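Local coordinates for protein phosphopantothenoylcysteine decarboxylase (Cryptococcus neoformans, PDB 6EOA) that binds flavin mononucleotide and probably decarboxylates phosphopantothenoylcysteine in coenzyme A biosynthesis, at residues V37-S42 and D52-L57; Q66-K71 and I125-W130; L133-P138 and S227-F232. One frame throughout, in Å; residues are numbered along the deposited sequence.

Interaction 1 of 3, residues V37-S42 and D52-L57; sequences VVLITS and DIVGAL. With FMN (flavin mononucleotide), chain B.
In the first beta-alpha-beta unit of this flavoprotein, Leu39 of strand 35-41 packs against Ile53 and Val54 of helix 50-59. One methyl of the leucine does the touching: CD2 lies 3.9 Å from CG2 of Val54 and 4.2 Å from CG2 of Ile53, so this one methyl touches two consecutive side chains of the helix. The leucine and isoleucine side chains cross at about a right angle. Leu39 reaches so far because its CG is anti to the backbone N (chi1 174°), which carries the branched end out from the strand. Two residues earlier on the strand and about a turn later on the helix, Val37 CG1 meets Leu57 CD1 more loosely, at 4.4 Å.

Strand and helix run almost antiparallel, 173° between their directions, as expected where a helix returns the chain across a parallel sheet to the next strand, here 63-69. Alternation along the strand sends Val37 and Leu39 to this helix, while Val38 and Ile40 meet helix 155-162. Compact branched hydrocarbons suit both layers, since all five touching residues are buried. Past the strand's end the character changes: small, polar Ser42 enters the FMN pocket, its CB 3.4 Å from phosphate oxygen O2P, and its OG is hydrogen-bonded to Pro138 O and Ser140 N, which ties the turn beside the phosphate to the end of the neighbouring strand.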
loop_
_atom_site.group_PDB
_atom_site.type_symbol
_atom_site.label_atom_id
_atom_site.label_comp_id
_atom_site.label_asym_id
_atom_site.label_seq_id
_atom_site.Cartn_x
_atom_site.Cartn_y
_atom_site.Cartn_z
ATOM N N VAL A 37 -16.729 14.049 17.240
ATOM C CA VAL A 37 -16.625 12.805 16.493
ATOM C C VAL A 37 -15.887 13.025 15.186
ATOM O O VAL A 37 -16.219 13.930 14.424
ATOM C CB VAL A 37 -18.016 12.206 16.180
ATOM C CG1 VAL A 37 -17.872 10.844 15.530
ATOM C CG2 VAL A 37 -18.849 12.097 17.437
ATOM N N VAL A 38 -14.877 12.200 14.936
ATOM C CA VAL A 38 -14.259 12.148 13.623
ATOM C C VAL A 38 -14.836 10.969 12.850
ATOM O O VAL A 38 -14.739 9.821 13.285
ATOM C CB VAL A 38 -12.726 12.020 13.705
ATOM C CG1 VAL A 38 -12.151 11.627 12.350
ATOM C CG2 VAL A 38 -12.112 13.320 14.189
ATOM N N LEU A 39 -15.455 11.258 11.713
ATOM C CA LEU A 39 -15.975 10.203 10.853
ATOM C C LEU A 39 -14.973 9.872 9.749
ATOM O O LEU A 39 -14.608 10.736 8.955
ATOM C CB LEU A 39 -17.313 10.615 10.243
ATOM C CG LEU A 39 -17.895 9.652 9.202
ATOM C CD1 LEU A 39 -18.385 8.353 9.850
ATOM C CD2 LEU A 39 -19.010 10.322 8.408
ATOM N N ILE A 40 -14.512 8.626 9.715
ATOM C CA ILE A 40 -13.653 8.175 8.629
ATOM C C ILE A 40 -14.483 7.382 7.634
ATOM O O ILE A 40 -15.118 6.390 7.995
ATOM C CB ILE A 40 -12.477 7.311 9.122
ATOM C CG1 ILE A 40 -11.601 8.094 10.098
ATOM C CG2 ILE A 40 -11.627 6.855 7.944
ATOM C CD1 ILE A 40 -10.419 7.293 10.625
ATOM N N THR A 41 -14.495 7.839 6.386
ATOM C CA THR A 41 -15.224 7.156 5.322
ATOM C C THR A 41 -14.230 6.548 4.345
ATOM O O THR A 41 -13.260 7.199 3.956
ATOM C CB THR A 41 -16.178 8.108 4.569
ATOM O OG1 THR A 41 -15.421 9.024 3.768
ATOM C CG2 THR A 41 -17.036 8.894 5.556
ATOM N N SER A 42 -14.458 5.295 3.965
ATOM C CA SER A 42 -13.547 4.602 3.061
ATOM C C SER A 42 -14.265 4.157 1.789
ATOM O O SER A 42 -15.451 4.433 1.607
ATOM C CB SER A 42 -12.902 3.404 3.759
ATOM O OG SER A 42 -13.872 2.442 4.134
ATOM N N ASP A 52 -25.616 11.532 5.071
ATOM C CA ASP A 52 -26.759 11.397 5.975
ATOM C C ASP A 52 -26.311 11.342 7.435
ATOM O O ASP A 52 -26.977 11.876 8.324
ATOM C CB ASP A 52 -27.570 10.148 5.630
ATOM C CG ASP A 52 -28.191 10.222 4.253
ATOM O OD1 ASP A 52 -29.236 10.890 4.107
ATOM O OD2 ASP A 52 -27.629 9.618 3.313
ATOM N N ILE A 53 -25.181 10.685 7.674
ATOM C CA ILE A 53 -24.609 10.593 9.011
ATOM C C ILE A 53 -24.155 11.967 9.495
ATOM O O ILE A 53 -24.481 12.384 10.608
ATOM C CB ILE A 53 -23.418 9.613 9.043
ATOM C CG1 ILE A 53 -23.899 8.177 8.821
ATOM C CG2 ILE A 53 -22.677 9.714 10.358
ATOM C CD1 ILE A 53 -22.778 7.162 8.692
ATOM N N VAL A 54 -23.412 12.670 8.646
ATOM C CA VAL A 54 -22.909 13.996 8.979
ATOM C C VAL A 54 -24.058 14.959 9.264
ATOM O O VAL A 54 -24.014 15.722 10.229
ATOM C CB VAL A 54 -22.029 14.561 7.848
ATOM C CG1 VAL A 54 -21.593 15.984 8.167
ATOM C CG2 VAL A 54 -20.820 13.665 7.625
ATOM N N GLY A 55 -25.091 14.901 8.428
ATOM C CA GLY A 55 -26.261 15.737 8.608
ATOM C C GLY A 55 -26.926 15.484 9.944
ATOM O O GLY A 55 -27.375 16.419 10.607
ATOM N N ALA A 56 -26.975 14.217 10.349
ATOM C CA ALA A 56 -27.595 13.838 11.618
ATOM C C ALA A 56 -26.750 14.264 12.816
ATOM O O ALA A 56 -27.284 14.644 13.857
ATOM C CB ALA A 56 -27.839 12.336 11.660
ATOM N N LEU A 57 -25.430 14.184 12.671
ATOM C CA LEU A 57 -24.527 14.566 13.748
ATOM C C LEU A 57 -24.492 16.081 13.932
ATOM O O LEU A 57 -24.420 16.566 15.058
ATOM C CB LEU A 57 -23.118 14.025 13.487
ATOM C CG LEU A 57 -22.987 12.500 13.548
ATOM C CD1 LEU A 57 -21.534 12.072 13.402
ATOM C CD2 LEU A 57 -23.577 11.963 14.843
HETATM N N1 FMN B . -14.637 -2.469 -1.155
HETATM C C2 FMN B . -15.272 -2.829 0.019
HETATM O O2 FMN B . -14.617 -3.320 0.940
HETATM N N3 FMN B . -16.637 -2.643 0.150
HETATM C C4 FMN B . -17.373 -2.099 -0.885
HETATM O O4 FMN B . -18.587 -1.935 -0.756
HETATM C C4A FMN B . -16.735 -1.733 -2.070
HETATM N N5 FMN B . -17.455 -1.186 -3.116
HETATM C C5A FMN B . -16.811 -0.822 -4.285
HETATM C C6 FMN B . -17.533 -0.265 -5.338
HETATM C C7 FMN B . -16.887 0.102 -6.515
HETATM C C7M FMN B . -17.668 0.698 -7.650
HETATM C C8 FMN B . -15.512 -0.089 -6.635
HETATM C C8M FMN B . -14.793 0.296 -7.895
HETATM C C9 FMN B . -14.793 -0.643 -5.584
HETATM C C9A FMN B . -15.438 -1.011 -4.409
HETATM N N10 FMN B . -14.717 -1.558 -3.362
HETATM C C10 FMN B . -15.360 -1.922 -2.196
HETATM C "C1'" FMN B . -13.238 -1.766 -3.492
HETATM C "C2'" FMN B . -12.490 -0.594 -2.865
HETATM O "O2'" FMN B . -13.066 0.638 -3.253
HETATM C "C3'" FMN B . -11.024 -0.628 -3.269
HETATM O "O3'" FMN B . -10.432 -1.752 -2.657
HETATM C "C4'" FMN B . -10.315 0.648 -2.826
HETATM O "O4'" FMN B . -9.056 0.752 -3.455
HETATM C "C5'" FMN B . -10.140 0.650 -1.314
HETATM O "O5'" FMN B . -9.708 1.923 -0.892
HETATM P P FMN B . -9.908 2.375 0.645
HETATM O O1P FMN B . -8.886 1.657 1.497
HETATM O O2P FMN B . -11.294 2.043 1.151
HETATM O O3P FMN B . -9.697 3.864 0.722
#

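Interaction 2 of 3, residues Q66-K71 and I125-W130; sequences QVVATK and IELRRW. With FMN (flavin mononucleotide), chain B.
Gln66, in strand 63-69, lays its CG methylene over one face of the Trp130 indole. Its CG sits 3.8 Å from the centroid of the six-membered ring and 17° off the ring normal, a CH-pi contact; the closest ring atom is CH2, 3.7 Å from CG. CB lies near the rim, 3.9 Å from CZ3 of Trp130. The chain bends at chi2 (-54°), and the amide plane stands nearly perpendicular to the indole, 88° away. The two halves of the glutamine thus have different tasks: CG meets the ring face, while OE1 accepts a hydrogen bond from Trp106 NE1 on the edge strand. Gln66 CB also approaches Leu127 CD2 at 4.3 Å.

Two residues on, Val68 faces the same helix, 123-130. Its CG2, placed beside the backbone N, meets CD1 of Leu127 at 3.8 Å, with the two side chains crossing obliquely. A beta-branched valine suits the extended backbone, and the longer leucine spans the gap from the helix. Leu155 and Ala156 of helix 155-162 also touch Val68, making this an apolar junction of two helices with the sheet.

The strand then gives way to a loop, where Thr70 serves the cofactor. Its hydroxyl OG1 donates a hydrogen bond to phosphate oxygen O3P of FMN, 2.7 Å long. Gly43 of the same chain and the carbonyl of Cys152 of the second subunit also bind the flavin nucleotide. Helix packing on the strand, with cofactor binding by the loop at its carboxyl end, is the arrangement typical of Rossmann-like alpha/beta flavoproteins.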
loop_
_atom_site.group_PDB
_atom_site.type_symbol
_atom_site.label_atom_id
_atom_site.label_comp_id
_atom_site.label_asym_id
_atom_site.label_seq_id
_atom_site.Cartn_x
_atom_site.Cartn_y
_atom_site.Cartn_z
ATOM N N GLN A 66 -16.154 16.011 12.387
ATOM C CA GLN A 66 -15.201 16.254 11.319
ATOM C C GLN A 66 -15.078 14.979 10.493
ATOM O O GLN A 66 -15.230 13.874 11.015
ATOM C CB GLN A 66 -13.846 16.688 11.877
ATOM C CG GLN A 66 -13.839 18.117 12.408
ATOM C CD GLN A 66 -14.321 19.119 11.377
ATOM O OE1 GLN A 66 -13.806 19.175 10.257
ATOM N NE2 GLN A 66 -15.318 19.918 11.747
ATOM N N VAL A 67 -14.818 15.134 9.202
ATOM C CA VAL A 67 -14.832 13.999 8.289
ATOM C C VAL A 67 -13.473 13.764 7.640
ATOM O O VAL A 67 -12.853 14.694 7.125
ATOM C CB VAL A 67 -15.882 14.198 7.184
ATOM C CG1 VAL A 67 -15.870 13.026 6.204
ATOM C CG2 VAL A 67 -17.262 14.383 7.797
ATOM N N VAL A 68 -13.021 12.515 7.671
ATOM C CA VAL A 68 -11.822 12.107 6.946
ATOM C C VAL A 68 -12.192 11.122 5.850
ATOM O O VAL A 68 -12.761 10.065 6.121
ATOM C CB VAL A 68 -10.785 11.463 7.877
ATOM C CG1 VAL A 68 -9.616 10.901 7.063
ATOM C CG2 VAL A 68 -10.304 12.476 8.905
ATOM N N ALA A 69 -11.878 11.473 4.609
ATOM C CA ALA A 69 -12.230 10.632 3.475
ATOM C C ALA A 69 -10.988 10.048 2.822
ATOM O O ALA A 69 -10.060 10.774 2.478
ATOM C CB ALA A 69 -13.036 11.425 2.457
ATOM N N THR A 70 -10.966 8.731 2.664
ATOM C CA THR A 70 -9.935 8.100 1.860
ATOM C C THR A 70 -10.199 8.483 0.411
ATOM O O THR A 70 -11.303 8.928 0.081
ATOM C CB THR A 70 -9.934 6.584 2.018
ATOM O OG1 THR A 70 -11.109 6.032 1.409
ATOM C CG2 THR A 70 -9.902 6.199 3.489
ATOM N N LYS A 71 -9.202 8.330 -0.454
ATOM C CA LYS A 71 -9.371 8.755 -1.840
ATOM C C LYS A 71 -10.524 8.008 -2.506
ATOM O O LYS A 71 -11.314 8.597 -3.237
ATOM C CB LYS A 71 -8.089 8.555 -2.652
ATOM C CG LYS A 71 -8.274 8.950 -4.110
ATOM C CD LYS A 71 -7.115 8.534 -5.000
ATOM C CE LYS A 71 -7.129 9.337 -6.301
ATOM N NZ LYS A 71 -6.342 8.681 -7.387
ATOM N N ILE A 125 -2.398 14.828 13.539
ATOM C CA ILE A 125 -2.135 15.059 14.957
ATOM C C ILE A 125 -3.222 15.957 15.541
ATOM O O ILE A 125 -3.757 15.680 16.614
ATOM C CB ILE A 125 -0.749 15.702 15.191
ATOM C CG1 ILE A 125 0.365 14.749 14.747
ATOM C CG2 ILE A 125 -0.569 16.078 16.655
ATOM C CD1 ILE A 125 0.312 13.386 15.410
ATOM N N GLU A 126 -3.555 17.024 14.821
ATOM C CA GLU A 126 -4.614 17.936 15.246
ATOM C C GLU A 126 -5.954 17.215 15.384
ATOM O O GLU A 126 -6.722 17.483 16.309
ATOM C CB GLU A 126 -4.752 19.098 14.260
ATOM C CG GLU A 126 -3.478 19.899 14.044
ATOM C CD GLU A 126 -2.999 20.601 15.303
ATOM O OE1 GLU A 126 -3.279 21.810 15.450
ATOM O OE2 GLU A 126 -2.333 19.949 16.137
ATOM N N LEU A 127 -6.227 16.299 14.459
ATOM C CA LEU A 127 -7.479 15.552 14.467
ATOM C C LEU A 127 -7.529 14.555 15.622
ATOM O O LEU A 127 -8.589 14.329 16.209
ATOM C CB LEU A 127 -7.674 14.828 13.131
ATOM C CG LEU A 127 -8.169 15.695 11.972
ATOM C CD1 LEU A 127 -8.010 14.973 10.650
ATOM C CD2 LEU A 127 -9.629 16.088 12.191
ATOM N N ARG A 128 -6.382 13.963 15.947
ATOM C CA ARG A 128 -6.294 13.034 17.069
ATOM C C ARG A 128 -6.596 13.726 18.393
ATOM O O ARG A 128 -7.298 13.180 19.246
ATOM C CB ARG A 128 -4.910 12.397 17.137
ATOM C CG ARG A 128 -4.669 11.657 18.440
ATOM C CD ARG A 128 -3.200 11.598 18.774
ATOM N NE ARG A 128 -2.703 12.811 19.411
ATOM C CZ ARG A 128 -1.412 13.086 19.557
ATOM N NH1 ARG A 128 -0.501 12.235 19.099
ATOM N NH2 ARG A 128 -1.029 14.210 20.153
ATOM N N ARG A 129 -6.047 14.926 18.562
ATOM C CA ARG A 129 -6.266 15.716 19.770
ATOM C C ARG A 129 -7.733 16.099 19.912
ATOM O O ARG A 129 -8.321 15.987 20.989
ATOM C CB ARG A 129 -5.396 16.974 19.747
ATOM C CG ARG A 129 -3.902 16.695 19.733
ATOM C CD ARG A 129 -3.087 17.980 19.650
ATOM N NE ARG A 129 -1.653 17.726 19.761
ATOM C CZ ARG A 129 -0.709 18.535 19.286
ATOM N NH1 ARG A 129 -1.048 19.652 18.655
ATOM N NH2 ARG A 129 0.572 18.224 19.434
ATOM N N TRP A 130 -8.306 16.542 18.798
ATOM C CA TRP A 130 -9.685 17.006 18.719
ATOM C C TRP A 130 -10.703 15.915 19.054
ATOM O O TRP A 130 -11.626 16.133 19.843
ATOM C CB TRP A 130 -9.949 17.554 17.309
ATOM C CG TRP A 130 -11.275 18.229 17.119
ATOM C CD1 TRP A 130 -11.573 19.534 17.379
ATOM C CD2 TRP A 130 -12.476 17.639 16.599
ATOM N NE1 TRP A 130 -12.888 19.791 17.067
ATOM C CE2 TRP A 130 -13.463 18.644 16.586
ATOM C CE3 TRP A 130 -12.812 16.358 16.151
ATOM C CZ2 TRP A 130 -14.764 18.408 16.143
ATOM C CZ3 TRP A 130 -14.104 16.125 15.712
ATOM C CH2 TRP A 130 -15.063 17.145 15.709
HETATM N N1 FMN B . -14.637 -2.469 -1.155
HETATM C C2 FMN B . -15.272 -2.829 0.019
HETATM O O2 FMN B . -14.617 -3.320 0.940
HETATM N N3 FMN B . -16.637 -2.643 0.150
HETATM C C4 FMN B . -17.373 -2.099 -0.885
HETATM O O4 FMN B . -18.587 -1.935 -0.756
HETATM C C4A FMN B . -16.735 -1.733 -2.070
HETATM N N5 FMN B . -17.455 -1.186 -3.116
HETATM C C5A FMN B . -16.811 -0.822 -4.285
HETATM C C6 FMN B . -17.533 -0.265 -5.338
HETATM C C7 FMN B . -16.887 0.102 -6.515
HETATM C C7M FMN B . -17.668 0.698 -7.650
HETATM C C8 FMN B . -15.512 -0.089 -6.635
HETATM C C8M FMN B . -14.793 0.296 -7.895
HETATM C C9 FMN B . -14.793 -0.643 -5.584
HETATM C C9A FMN B . -15.438 -1.011 -4.409
HETATM N N10 FMN B . -14.717 -1.558 -3.362
HETATM C C10 FMN B . -15.360 -1.922 -2.196
HETATM C "C1'" FMN B . -13.238 -1.766 -3.492
HETATM C "C2'" FMN B . -12.490 -0.594 -2.865
HETATM O "O2'" FMN B . -13.066 0.638 -3.253
HETATM C "C3'" FMN B . -11.024 -0.628 -3.269
HETATM O "O3'" FMN B . -10.432 -1.752 -2.657
HETATM C "C4'" FMN B . -10.315 0.648 -2.826
HETATM O "O4'" FMN B . -9.056 0.752 -3.455
HETATM C "C5'" FMN B . -10.140 0.650 -1.314
HETATM O "O5'" FMN B . -9.708 1.923 -0.892
HETATM P P FMN B . -9.908 2.375 0.645
HETATM O O1P FMN B . -8.886 1.657 1.497
HETATM O O2P FMN B . -11.294 2.043 1.151
HETATM O O3P FMN B . -9.697 3.864 0.722
#

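Interaction 3 of 3, residues L133-P138 and S227-F232; sequences LVVIAP and SLIEGF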
loop_
_atom_site.group_PDB
_atom_site.type_symbol
_atom_site.label_atom_id
_atom_site.label_comp_id
_atom_site.label_asym_id
_atom_site.label_seq_id
_atom_site.Cartn_x
_atom_site.Cartn_y
_atom_site.Cartn_z
ATOM N N LEU A 133 -14.113 10.621 19.764
ATOM C CA LEU A 133 -14.501 9.331 19.215
ATOM C C LEU A 133 -14.132 9.277 17.739
ATOM O O LEU A 133 -14.258 10.270 17.023
ATOM C CB LEU A 133 -16.003 9.091 19.405
ATOM C CG LEU A 133 -16.624 7.851 18.752
ATOM C CD1 LEU A 133 -16.051 6.569 19.343
ATOM C CD2 LEU A 133 -18.144 7.872 18.880
ATOM N N VAL A 134 -13.656 8.122 17.290
ATOM C CA VAL A 134 -13.389 7.912 15.874
ATOM C C VAL A 134 -14.297 6.811 15.345
ATOM O O VAL A 134 -14.309 5.700 15.876
ATOM C CB VAL A 134 -11.917 7.547 15.611
ATOM C CG1 VAL A 134 -11.703 7.243 14.135
ATOM C CG2 VAL A 134 -11.003 8.677 16.058
ATOM N N VAL A 135 -15.066 7.128 14.309
ATOM C CA VAL A 135 -15.976 6.159 13.708
ATOM C C VAL A 135 -15.603 5.897 12.251
ATOM O O VAL A 135 -15.589 6.810 11.427
ATOM C CB VAL A 135 -17.441 6.634 13.787
ATOM C CG1 VAL A 135 -18.385 5.542 13.307
ATOM C CG2 VAL A 135 -17.791 7.045 15.217
ATOM N N ILE A 136 -15.295 4.643 11.941
ATOM C CA ILE A 136 -14.977 4.259 10.575
ATOM C C ILE A 136 -16.210 3.662 9.909
ATOM O O ILE A 136 -16.524 2.489 10.101
ATOM C CB ILE A 136 -13.824 3.252 10.527
ATOM C CG1 ILE A 136 -12.683 3.706 11.438
ATOM C CG2 ILE A 136 -13.337 3.090 9.103
ATOM C CD1 ILE A 136 -11.553 2.707 11.529
ATOM N N ALA A 137 -16.908 4.482 9.132
ATOM C CA ALA A 137 -18.167 4.075 8.522
ATOM C C ALA A 137 -18.338 4.720 7.151
ATOM O O ALA A 137 -18.603 5.918 7.053
ATOM C CB ALA A 137 -19.336 4.434 9.428
ATOM N N PRO A 138 -18.200 3.924 6.084
ATOM C CA PRO A 138 -17.934 2.485 6.134
ATOM C C PRO A 138 -16.445 2.161 6.228
ATOM O O PRO A 138 -15.606 2.995 5.888
ATOM C CB PRO A 138 -18.500 1.995 4.808
ATOM C CG PRO A 138 -18.245 3.139 3.878
ATOM C CD PRO A 138 -18.384 4.398 4.699
ATOM N N SER A 227 -27.131 6.521 16.319
ATOM C CA SER A 227 -27.628 6.296 17.672
ATOM C C SER A 227 -26.576 5.587 18.526
ATOM O O SER A 227 -26.555 5.746 19.747
ATOM C CB SER A 227 -28.936 5.494 17.657
ATOM O OG SER A 227 -28.695 4.104 17.540
ATOM N N LEU A 228 -25.708 4.802 17.890
ATOM C CA LEU A 228 -24.558 4.248 18.596
ATOM C C LEU A 228 -23.671 5.398 19.051
ATOM O O LEU A 228 -23.207 5.426 20.190
ATOM C CB LEU A 228 -23.757 3.284 17.715
ATOM C CG LEU A 228 -24.408 1.966 17.278
ATOM C CD1 LEU A 228 -23.368 1.039 16.654
ATOM C CD2 LEU A 228 -25.134 1.281 18.430
ATOM N N ILE A 229 -23.458 6.350 18.146
ATOM C CA ILE A 229 -22.652 7.534 18.427
ATOM C C ILE A 229 -23.246 8.369 19.564
ATOM O O ILE A 229 -22.527 8.803 20.467
ATOM C CB ILE A 229 -22.505 8.406 17.168
ATOM C CG1 ILE A 229 -21.590 7.713 16.157
ATOM C CG2 ILE A 229 -21.959 9.782 17.522
ATOM C CD1 ILE A 229 -21.400 8.489 14.875
ATOM N N GLU A 230 -24.557 8.581 19.526
ATOM C CA GLU A 230 -25.234 9.355 20.565
ATOM C C GLU A 230 -25.173 8.648 21.917
ATOM O O GLU A 230 -25.206 9.293 22.965
ATOM C CB GLU A 230 -26.688 9.621 20.173
ATOM C CG GLU A 230 -26.969 11.071 19.807
ATOM C CD GLU A 230 -27.806 11.203 18.549
ATOM O OE1 GLU A 230 -28.444 10.206 18.152
ATOM O OE2 GLU A 230 -27.822 12.304 17.956
ATOM N N GLY A 231 -25.071 7.321 21.885
ATOM C CA GLY A 231 -24.905 6.536 23.094
ATOM C C GLY A 231 -23.556 6.780 23.745
ATOM O O GLY A 231 -23.418 6.698 24.968
ATOM N N PHE A 232 -22.555 7.082 22.922
ATOM C CA PHE A 232 -21.224 7.415 23.417
ATOM C C PHE A 232 -21.170 8.854 23.908
ATOM O O PHE A 232 -20.470 9.163 24.873
ATOM C CB PHE A 232 -20.170 7.194 22.334
ATOM C CG PHE A 232 -19.573 5.822 22.349
ATOM C CD1 PHE A 232 -18.432 5.560 23.087
ATOM C CD2 PHE A 232 -20.155 4.790 21.633
ATOM C CE1 PHE A 232 -17.879 4.296 23.111
ATOM C CE2 PHE A 232 -19.607 3.523 21.651
ATOM C CZ PHE A 232 -18.467 3.276 22.390
#
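With chi1 at 173°, Leu133 extends its CG anti to the backbone N and delivers CD2 to helix 222-237; Ile229 on that helix has chi1 -71° and an extended chi2, which carries CD1 toward the strand. Leu133 CD2 lies 4.1 Å from CB of Phe232, the two side chains crossing at about a right angle, and 4.4 Å from CG1 of Ile229. The phenylalanine therefore meets the leucine chiefly through the root of its side chain.

Val135, two residues farther along the strand, supplies the second point of packing. Its CG2 is 3.9 Å from CD1 and 4.0 Å from CG1 of Ile229, so the valine methyl rests against the outer part of the isoleucine chain. A short, beta-branched valine suits the strand, and the longer isoleucine reaches across from the helix, bridging the 10.6 Å between the axes of strand 133-136 and helix segment 227-232. Both are buried, and the association is wholly apolar.

The helix and strand run close to antiparallel, at 167°, as in the layers of a Rossmann-like three-layer fold. Strand 133-139 lies between strands 35-41 and 169-173, and helix 222-237 spans all three: Ile229 also touches Val37 of the former, and Phe232 touches Ile170 of the latter. On the other side of the sheet, Ile136 packs on Leu143 and Ile147 of helix 141-149.

How the interactions relate
All three contacts anchor a helix on one parallel sheet, with strand 35-41 central to their arrangement. Interaction 1 joins interaction 2 through probable backbone hydrogen bonds, Leu39 O to Val68 N and Leu39 N to Gln66 O, each 2.7 Å. It joins interaction 3 on the other neighbouring strand, where Ile40 N lies 2.7 Å from Val135 O. Interactions 1 and 3 have centres about 8 Å apart, and their helices share one face of the sheet; the helix of interaction 2 lies on the opposite face. At the carboxyl ends of the strands, Ser42 and Thr70 bring interactions 1 and 2 to the FMN phosphate.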